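Local coordinates for PF04016 domain protein (Desulfitobacterium hafniense, PDB 3L5O) that is of unknown function but may have a role in heavy-metal chelation, joining an enolase-like and a Rossmann-like fold around a possible active site, at residues I215-P220 and Q234-F239; T222-V227 and Q264-K269; E39-T44 and I250-E255. All coordinates share one frame; numbering follows the deposited sequence.

Interaction 1: residues I215-P220 and Q234-F239. With EDO (1,2-ethanediol), chain F.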
loop_
_atom_site.group_PDB
_atom_site.type_symbol
_atom_site.label_atom_id
_atom_site.label_comp_id
_atom_site.label_asym_id
_atom_site.label_seq_id
_atom_site.Cartn_x
_atom_site.Cartn_y
_atom_site.Cartn_z
ATOM N N ILE A 215 -14.189 -1.117 2.754
ATOM C CA ILE A 215 -13.029 -1.453 1.925
ATOM C C ILE A 215 -11.769 -0.896 2.599
ATOM O O ILE A 215 -11.717 0.296 2.949
ATOM C CB ILE A 215 -13.147 -0.861 0.496
ATOM C CG1 ILE A 215 -14.481 -1.201 -0.157
ATOM C CG2 ILE A 215 -11.945 -1.376 -0.393
ATOM C CD1 ILE A 215 -14.827 -0.265 -1.305
ATOM N N THR A 216 -10.774 -1.762 2.774
ATOM C CA THR A 216 -9.512 -1.454 3.442
ATOM C C THR A 216 -8.367 -1.693 2.490
ATOM O O THR A 216 -8.352 -2.724 1.822
ATOM C CB THR A 216 -9.338 -2.392 4.654
ATOM O OG1 THR A 216 -10.438 -2.235 5.561
ATOM C CG2 THR A 216 -8.111 -2.052 5.486
ATOM N N LEU A 217 -7.437 -0.738 2.403
ATOM C CA LEU A 217 -6.146 -0.886 1.694
ATOM C C LEU A 217 -5.102 -1.252 2.706
ATOM O O LEU A 217 -5.044 -0.632 3.756
ATOM C CB LEU A 217 -5.762 0.404 0.991
ATOM C CG LEU A 217 -4.701 0.312 -0.104
ATOM C CD1 LEU A 217 -5.248 -0.355 -1.324
ATOM C CD2 LEU A 217 -4.250 1.758 -0.445
ATOM N N VAL A 218 -4.334 -2.315 2.443
ATOM C CA VAL A 218 -3.478 -2.927 3.458
ATOM C C VAL A 218 -2.091 -3.193 2.930
ATOM O O VAL A 218 -1.914 -3.683 1.811
ATOM C CB VAL A 218 -4.016 -4.352 3.924
ATOM C CG1 VAL A 218 -3.142 -4.935 5.041
ATOM C CG2 VAL A 218 -5.429 -4.289 4.363
ATOM N N GLY A 219 -1.099 -2.952 3.777
ATOM C CA GLY A 219 0.257 -3.349 3.499
ATOM C C GLY A 219 1.198 -2.171 3.749
ATOM O O GLY A 219 0.763 -1.042 3.945
ATOM N N PRO A 220 2.489 -2.457 3.751
ATOM C CA PRO A 220 3.522 -1.460 4.030
ATOM C C PRO A 220 3.551 -0.250 3.087
ATOM O O PRO A 220 3.974 0.837 3.511
ATOM C CB PRO A 220 4.808 -2.275 3.880
ATOM C CG PRO A 220 4.401 -3.662 4.155
ATOM C CD PRO A 220 3.067 -3.804 3.546
ATOM N N GLN A 234 -12.574 3.175 2.949
ATOM C CA GLN A 234 -13.002 3.507 4.310
ATOM C C GLN A 234 -11.978 3.169 5.395
ATOM O O GLN A 234 -12.176 3.509 6.555
ATOM C CB GLN A 234 -14.346 2.863 4.634
ATOM C CG GLN A 234 -15.483 3.331 3.738
ATOM C CD GLN A 234 -15.491 2.641 2.385
ATOM O OE1 GLN A 234 -15.465 1.421 2.311
ATOM N NE2 GLN A 234 -15.554 3.432 1.310
ATOM N N GLU A 235 -10.877 2.515 5.031
ATOM C CA GLU A 235 -9.815 2.242 5.999
ATOM C C GLU A 235 -8.473 2.045 5.308
ATOM O O GLU A 235 -8.371 1.510 4.205
ATOM C CB GLU A 235 -10.155 1.016 6.878
ATOM C CG GLU A 235 -9.077 0.626 7.907
ATOM C CD GLU A 235 -9.456 -0.598 8.751
ATOM O OE1 GLU A 235 -10.443 -0.528 9.478
ATOM O OE2 GLU A 235 -8.751 -1.628 8.702
ATOM N N LEU A 236 -7.428 2.468 5.991
ATOM C CA LEU A 236 -6.082 2.359 5.483
ATOM C C LEU A 236 -5.230 1.759 6.570
ATOM O O LEU A 236 -5.110 2.305 7.663
ATOM C CB LEU A 236 -5.541 3.740 5.098
ATOM C CG LEU A 236 -6.380 4.527 4.097
ATOM C CD1 LEU A 236 -5.935 5.978 4.088
ATOM C CD2 LEU A 236 -6.325 3.911 2.714
ATOM N N SER A 237 -4.652 0.610 6.267
ATOM C CA SER A 237 -3.845 -0.135 7.219
ATOM C C SER A 237 -2.435 -0.240 6.683
ATOM O O SER A 237 -2.164 -1.059 5.829
ATOM C CB SER A 237 -4.446 -1.529 7.418
ATOM O OG SER A 237 -5.672 -1.445 8.118
ATOM N N GLY A 238 -1.546 0.601 7.174
ATOM C CA GLY A 238 -0.177 0.604 6.704
ATOM C C GLY A 238 0.852 0.455 7.799
ATOM O O GLY A 238 0.691 -0.302 8.744
ATOM N N PHE A 239 1.897 1.250 7.681
ATOM C CA PHE A 239 3.150 1.000 8.362
ATOM C C PHE A 239 3.870 2.340 8.575
ATOM O O PHE A 239 3.993 3.134 7.656
ATOM C CB PHE A 239 4.008 0.059 7.510
ATOM C CG PHE A 239 5.281 -0.366 8.174
ATOM C CD1 PHE A 239 5.252 -1.259 9.229
ATOM C CD2 PHE A 239 6.504 0.130 7.740
ATOM C CE1 PHE A 239 6.411 -1.653 9.857
ATOM C CE2 PHE A 239 7.676 -0.260 8.354
ATOM C CZ PHE A 239 7.634 -1.158 9.412
HETATM C C1 EDO F . -0.231 -3.634 7.235
HETATM O O1 EDO F . 1.174 -3.799 7.106
HETATM C C2 EDO F . -0.713 -3.693 8.678
HETATM O O2 EDO F . -1.345 -2.490 9.119
HETATM O O HOH W 1 2.040 2.299 4.950
#
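Thr216 and Glu235 stand side by side on one face of two parallel strands, their side chains pointing the same way. The glutamate runs extended, with CG anti to the backbone N (chi1 178°), which lays its chain along the threonine: Glu235 OE2 comes to 3.3 Å from the methyl Thr216 CG2, and Glu235 CB lies beside Thr216 OG1. Val218 and Ser237 continue this face; Ser237 OG is turned to Thr267 on the next strand, with which it hydrogen-bonds. On the other face Leu217 CB meets Leu236 CD2 at 3.9 Å. The backbone ladder between the strands includes a nearly straight bond from Ser237 N to Leu217 O, 2.8 Å long with 173° at the hydrogen. At the start of the pairing Gln234 takes over a backbone role. Its chain bends at chi2 (80°) and brings OE1 back to Ile215 N, 2.9 Å away, while Gln234 N donates to Ile215 O. Beyond Gly219 a water takes over, bonding Phe239 N and Pro220 O. An ethanediol, probably from the crystallisation liquor, donates to Gly238 O near Val218. The 494 Å² buried here joins neighbouring strands of the mixed sheet, probably the Rossmann-like part. Main-chain bonds thus set the register, a side-chain amide and a water extend the polar pairing at its two ends, and the side chains divide into a mostly polar face, with Val218 among them, and an apolar one of Leu217 and Leu236.

Interaction 2: residues T222-V227 and Q264-K269. With EDO (1,2-ethanediol), chain G.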
loop_
_atom_site.group_PDB
_atom_site.type_symbol
_atom_site.label_atom_id
_atom_site.label_comp_id
_atom_site.label_asym_id
_atom_site.label_seq_id
_atom_site.Cartn_x
_atom_site.Cartn_y
_atom_site.Cartn_z
ATOM N N THR A 222 0.882 1.243 1.825
ATOM C CA THR A 222 -0.354 1.995 1.935
ATOM C C THR A 222 -0.031 3.414 2.394
ATOM O O THR A 222 0.618 3.598 3.438
ATOM C CB THR A 222 -1.259 1.347 2.970
ATOM O OG1 THR A 222 -1.550 -0.014 2.573
ATOM C CG2 THR A 222 -2.589 2.078 3.050
ATOM N N PRO A 223 -0.447 4.406 1.607
ATOM C CA PRO A 223 -0.363 5.804 2.036
ATOM C C PRO A 223 -1.390 6.130 3.103
ATOM O O PRO A 223 -2.559 5.771 2.968
ATOM C CB PRO A 223 -0.615 6.600 0.731
ATOM C CG PRO A 223 -0.683 5.604 -0.383
ATOM C CD PRO A 223 -0.981 4.279 0.236
ATOM N N LEU A 224 -0.951 6.819 4.146
ATOM C CA LEU A 224 -1.791 7.171 5.266
ATOM C C LEU A 224 -2.409 8.541 5.007
ATOM O O LEU A 224 -2.213 9.510 5.763
ATOM C CB LEU A 224 -0.962 7.105 6.549
ATOM C CG LEU A 224 -0.443 5.685 6.878
ATOM C CD1 LEU A 224 0.629 5.725 7.934
ATOM C CD2 LEU A 224 -1.562 4.730 7.327
ATOM N N ALA A 225 -3.181 8.572 3.920
ATOM C CA ALA A 225 -3.622 9.768 3.233
ATOM C C ALA A 225 -5.149 9.811 3.308
ATOM O O ALA A 225 -5.842 9.186 2.479
ATOM C CB ALA A 225 -3.184 9.701 1.794
ATOM N N PRO A 226 -5.676 10.509 4.314
ATOM C CA PRO A 226 -7.128 10.617 4.510
ATOM C C PRO A 226 -7.896 11.076 3.281
ATOM O O PRO A 226 -9.084 10.829 3.227
ATOM C CB PRO A 226 -7.262 11.649 5.626
ATOM C CG PRO A 226 -5.968 11.617 6.357
ATOM C CD PRO A 226 -4.918 11.222 5.357
ATOM N N VAL A 227 -7.249 11.736 2.322
ATOM C CA VAL A 227 -7.901 12.095 1.066
ATOM C C VAL A 227 -8.457 10.846 0.357
ATOM O O VAL A 227 -9.496 10.891 -0.305
ATOM C CB VAL A 227 -6.939 12.916 0.133
ATOM C CG1 VAL A 227 -5.889 12.023 -0.513
ATOM C CG2 VAL A 227 -7.715 13.693 -0.923
ATOM N N GLN A 264 6.213 0.043 12.898
ATOM C CA GLN A 264 4.973 -0.257 13.596
ATOM C C GLN A 264 3.812 -0.206 12.601
ATOM O O GLN A 264 3.768 0.679 11.764
ATOM C CB GLN A 264 4.793 0.820 14.669
ATOM C CG GLN A 264 3.464 0.877 15.414
ATOM C CD GLN A 264 3.467 1.965 16.494
ATOM O OE1 GLN A 264 4.353 2.830 16.513
ATOM N NE2 GLN A 264 2.482 1.922 17.392
ATOM N N LYS A 265 2.878 -1.144 12.693
ATOM C CA LYS A 265 1.661 -1.092 11.899
ATOM C C LYS A 265 0.758 0.030 12.419
ATOM O O LYS A 265 0.689 0.262 13.627
ATOM C CB LYS A 265 0.901 -2.424 11.966
ATOM C CG LYS A 265 1.665 -3.626 11.377
ATOM C CD LYS A 265 0.876 -4.915 11.493
ATOM C CE LYS A 265 1.470 -6.010 10.616
ATOM N NZ LYS A 265 0.805 -7.333 10.778
ATOM N N VAL A 266 0.062 0.704 11.507
ATOM C CA VAL A 266 -0.882 1.757 11.856
ATOM C C VAL A 266 -2.122 1.721 10.938
ATOM O O VAL A 266 -2.019 1.514 9.732
ATOM C CB VAL A 266 -0.223 3.166 11.772
ATOM C CG1 VAL A 266 1.054 3.240 12.589
ATOM C CG2 VAL A 266 0.094 3.520 10.365
ATOM N N THR A 267 -3.282 1.974 11.517
ATOM C CA THR A 267 -4.548 1.917 10.795
ATOM C C THR A 267 -5.331 3.219 10.998
ATOM O O THR A 267 -5.475 3.674 12.133
ATOM C CB THR A 267 -5.364 0.709 11.310
ATOM O OG1 THR A 267 -4.732 -0.516 10.909
ATOM C CG2 THR A 267 -6.752 0.657 10.674
ATOM N N ILE A 268 -5.797 3.848 9.921
ATOM C CA ILE A 268 -6.778 4.924 10.058
ATOM C C ILE A 268 -8.094 4.546 9.401
ATOM O O ILE A 268 -8.114 3.909 8.350
ATOM C CB ILE A 268 -6.256 6.301 9.554
ATOM C CG1 ILE A 268 -5.501 6.190 8.229
ATOM C CG2 ILE A 268 -5.339 6.908 10.592
ATOM C CD1 ILE A 268 -5.014 7.541 7.712
ATOM N N LYS A 269 -9.185 4.887 10.076
ATOM C CA LYS A 269 -10.523 4.705 9.550
ATOM C C LYS A 269 -11.157 6.040 9.169
ATOM O O LYS A 269 -10.874 7.084 9.763
ATOM C CB LYS A 269 -11.415 4.014 10.578
ATOM C CG LYS A 269 -11.006 2.592 10.960
ATOM C CD LYS A 269 -12.090 1.976 11.847
ATOM C CE LYS A 269 -11.786 0.540 12.266
ATOM N NZ LYS A 269 -10.648 0.458 13.220
HETATM C C1 EDO G . -1.755 -7.072 7.849
HETATM O O1 EDO G . -1.460 -6.814 9.207
HETATM C C2 EDO G . -0.476 -7.300 7.078
HETATM O O2 EDO G . -0.352 -8.679 6.788
#
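Leu224 presses its branched end on Val266, the two side chains crossing at about a right angle. This is the tight part: Leu224 CD1 sits 3.3 Å from Val266 CG2, closer than carbons usually approach, and Leu224 CD2 lies 3.7 Å from the same methyl. With CG1 anti to the carbonyl carbon (chi1 -53°), Val266 has CG2 between its backbone N and carbonyl carbon, and that one methyl meets both tips of the leucine. Met240 of the neighbouring strand touches both residues. Further along, the fit slackens. Ile268 sends only CD1 across, 3.9 Å from the carbonyl carbon Leu224 C, and the same methyl is 4.4 Å from CD of the partly exposed Pro226. Beyond the contact Lys265 NZ donates to an ethanediol O1 at 2.8 Å, and the lysine makes a cation-pi contact with Tyr260. Leu224 centres an inverse gamma turn, and Asn106 grips its backbone N. An alanine here takes away both methyls that meet Val266 CG2, and is likely to leave a gap between loop and strand. The segments meet chiefly through apolar side chains, with one methyl on a backbone carbonyl, so shape and burial, rather than directed bonds, seat the 222-227 loop against the edge strand 263-269.

Interaction 3: residues E39-T44 and I250-E255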
loop_
_atom_site.group_PDB
_atom_site.type_symbol
_atom_site.label_atom_id
_atom_site.label_comp_id
_atom_site.label_asym_id
_atom_site.label_seq_id
_atom_site.Cartn_x
_atom_site.Cartn_y
_atom_site.Cartn_z
ATOM N N GLU A 39 17.027 10.319 -0.520
ATOM C CA GLU A 39 17.652 8.998 -0.536
ATOM C C GLU A 39 16.687 8.047 -1.210
ATOM O O GLU A 39 15.485 8.160 -1.022
ATOM C CB GLU A 39 17.960 8.549 0.899
ATOM C CG GLU A 39 19.305 7.855 1.092
ATOM C CD GLU A 39 19.436 7.136 2.446
ATOM O OE1 GLU A 39 18.790 7.555 3.445
ATOM O OE2 GLU A 39 20.185 6.128 2.506
ATOM N N LEU A 40 17.207 7.079 -1.959
ATOM C CA LEU A 40 16.383 6.163 -2.726
ATOM C C LEU A 40 17.136 4.858 -2.977
ATOM O O LEU A 40 18.234 4.872 -3.518
ATOM C CB LEU A 40 15.977 6.787 -4.067
ATOM C CG LEU A 40 15.378 5.858 -5.133
ATOM C CD1 LEU A 40 14.146 5.103 -4.680
ATOM C CD2 LEU A 40 15.036 6.685 -6.353
ATOM N N VAL A 41 16.537 3.746 -2.561
ATOM C CA VAL A 41 17.071 2.416 -2.857
ATOM C C VAL A 41 15.977 1.540 -3.460
ATOM O O VAL A 41 14.834 1.537 -2.995
ATOM C CB VAL A 41 17.660 1.733 -1.606
ATOM C CG1 VAL A 41 18.059 0.285 -1.923
ATOM C CG2 VAL A 41 18.855 2.512 -1.088
ATOM N N CYS A 42 16.366 0.802 -4.500
ATOM C CA CYS A 42 15.492 -0.128 -5.199
ATOM C C CYS A 42 15.992 -1.539 -4.892
ATOM O O CYS A 42 17.018 -1.968 -5.434
ATOM C CB CYS A 42 15.540 0.161 -6.706
ATOM S SG CYS A 42 14.029 -0.192 -7.629
ATOM N N GLY A 43 15.282 -2.233 -4.012
ATOM C CA GLY A 43 15.621 -3.602 -3.640
ATOM C C GLY A 43 14.794 -4.596 -4.412
ATOM O O GLY A 43 13.963 -4.202 -5.238
ATOM N N THR A 44 15.013 -5.880 -4.122
ATOM C CA THR A 44 14.342 -6.984 -4.811
ATOM C C THR A 44 12.836 -7.048 -4.550
ATOM O O THR A 44 12.057 -7.409 -5.451
ATOM C CB THR A 44 14.959 -8.319 -4.362
ATOM O OG1 THR A 44 16.334 -8.369 -4.754
ATOM C CG2 THR A 44 14.308 -9.512 -5.075
ATOM N N ILE A 250 17.334 -3.134 5.487
ATOM C CA ILE A 250 16.486 -4.260 5.136
ATOM C C ILE A 250 16.161 -4.277 3.638
ATOM O O ILE A 250 16.299 -5.313 2.989
ATOM C CB ILE A 250 15.169 -4.240 5.987
ATOM C CG1 ILE A 250 15.481 -4.521 7.469
ATOM C CG2 ILE A 250 14.161 -5.240 5.433
ATOM C CD1 ILE A 250 14.399 -4.087 8.448
ATOM N N VAL A 251 15.717 -3.140 3.098
ATOM C CA VAL A 251 15.289 -3.060 1.690
ATOM C C VAL A 251 16.451 -3.363 0.741
ATOM O O VAL A 251 16.257 -3.956 -0.324
ATOM C CB VAL A 251 14.696 -1.652 1.316
ATOM C CG1 VAL A 251 14.343 -1.579 -0.185
ATOM C CG2 VAL A 251 13.467 -1.318 2.176
ATOM N N ALA A 252 17.653 -2.969 1.154
ATOM C CA ALA A 252 18.859 -3.167 0.363
ATOM C C ALA A 252 19.402 -4.597 0.430
ATOM O O ALA A 252 20.391 -4.900 -0.234
ATOM C CB ALA A 252 19.943 -2.185 0.811
ATOM N N GLY A 253 18.798 -5.446 1.257
ATOM C CA GLY A 253 19.219 -6.835 1.404
ATOM C C GLY A 253 20.385 -7.042 2.360
ATOM O O GLY A 253 20.895 -8.163 2.474
ATOM N N ALA A 254 20.806 -5.969 3.035
ATOM C CA ALA A 254 21.863 -6.011 4.052
ATOM C C ALA A 254 21.380 -6.527 5.422
ATOM O O ALA A 254 22.193 -6.764 6.314
ATOM C CB ALA A 254 22.498 -4.633 4.208
ATOM N N GLU A 255 20.064 -6.657 5.597
ATOM C CA GLU A 255 19.488 -7.454 6.689
ATOM C C GLU A 255 18.467 -8.413 6.099
ATOM O O GLU A 255 17.574 -7.991 5.342
ATOM C CB GLU A 255 18.806 -6.586 7.749
ATOM C CG GLU A 255 19.749 -5.712 8.565
ATOM C CD GLU A 255 19.088 -5.120 9.802
ATOM O OE1 GLU A 255 18.221 -5.797 10.407
ATOM O OE2 GLU A 255 19.456 -3.983 10.183
#
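Val41 reaches from its strand over the methyl of Ala252, with Val41 CG1 4.1 Å from Ala252 CB. That branch lies anti to the backbone N (chi1 173°), which carries it forward to the end of helix 244-251. Val251, one residue earlier, offers its own CG1 to the backbone at the end of the strand and the loop after it, 4.2 Å from Val41 O and 4.0 Å from Gly43 N. Both valines also rest on Val48 of the adjoining strand 46-51, while Phe248, a turn back in the helix, touches Val41. The closest meeting is made by backbone: Gly43 CA approaches Val251 O at 3.4 Å, with 154° at the hydrogen, as a CA-H...O contact. A CB at Gly43 would clash with Val251 O, and the bare CA is what allows the approach. Asn60 ND2 hydrogen-bonds the carbonyl of Gly43. The chain then leaves the helix at Gly253, whose positive phi (83°) turns the backbone while its N bonds back to Ile250 O at 3.0 Å. The area buried is small, 151 Å², and the contact lies at the surface, with Ala252 exposed. A Schellman motif thus closes the helix, and its last turn is set beside the outermost strand 39-42 of the three-stranded antiparallel sheet.

Interactions 1 and 2 are neighbours, their centres about 6 Å apart, and share the seven-stranded mixed sheet: strand 235-241 pairs in parallel with 214-218 and antiparallel with 263-269. The bonds between Gly238 N and Val266 O and between Leu236 O and Ile268 N probably tie the two contacts together. Along the chain their segments alternate, since loop 222-227 falls between the strands of interaction 1. Interaction 3 lies about 23 Å from both, centre to centre, on the three-stranded antiparallel sheet. Its segments enclose interaction 1 in sequence, and helix 244-251 comes between strands 235-241 and 263-269. The C-terminal part of the chain therefore leaves the mixed sheet, touches the N-terminal sheet and returns, linking the two halves of the protein.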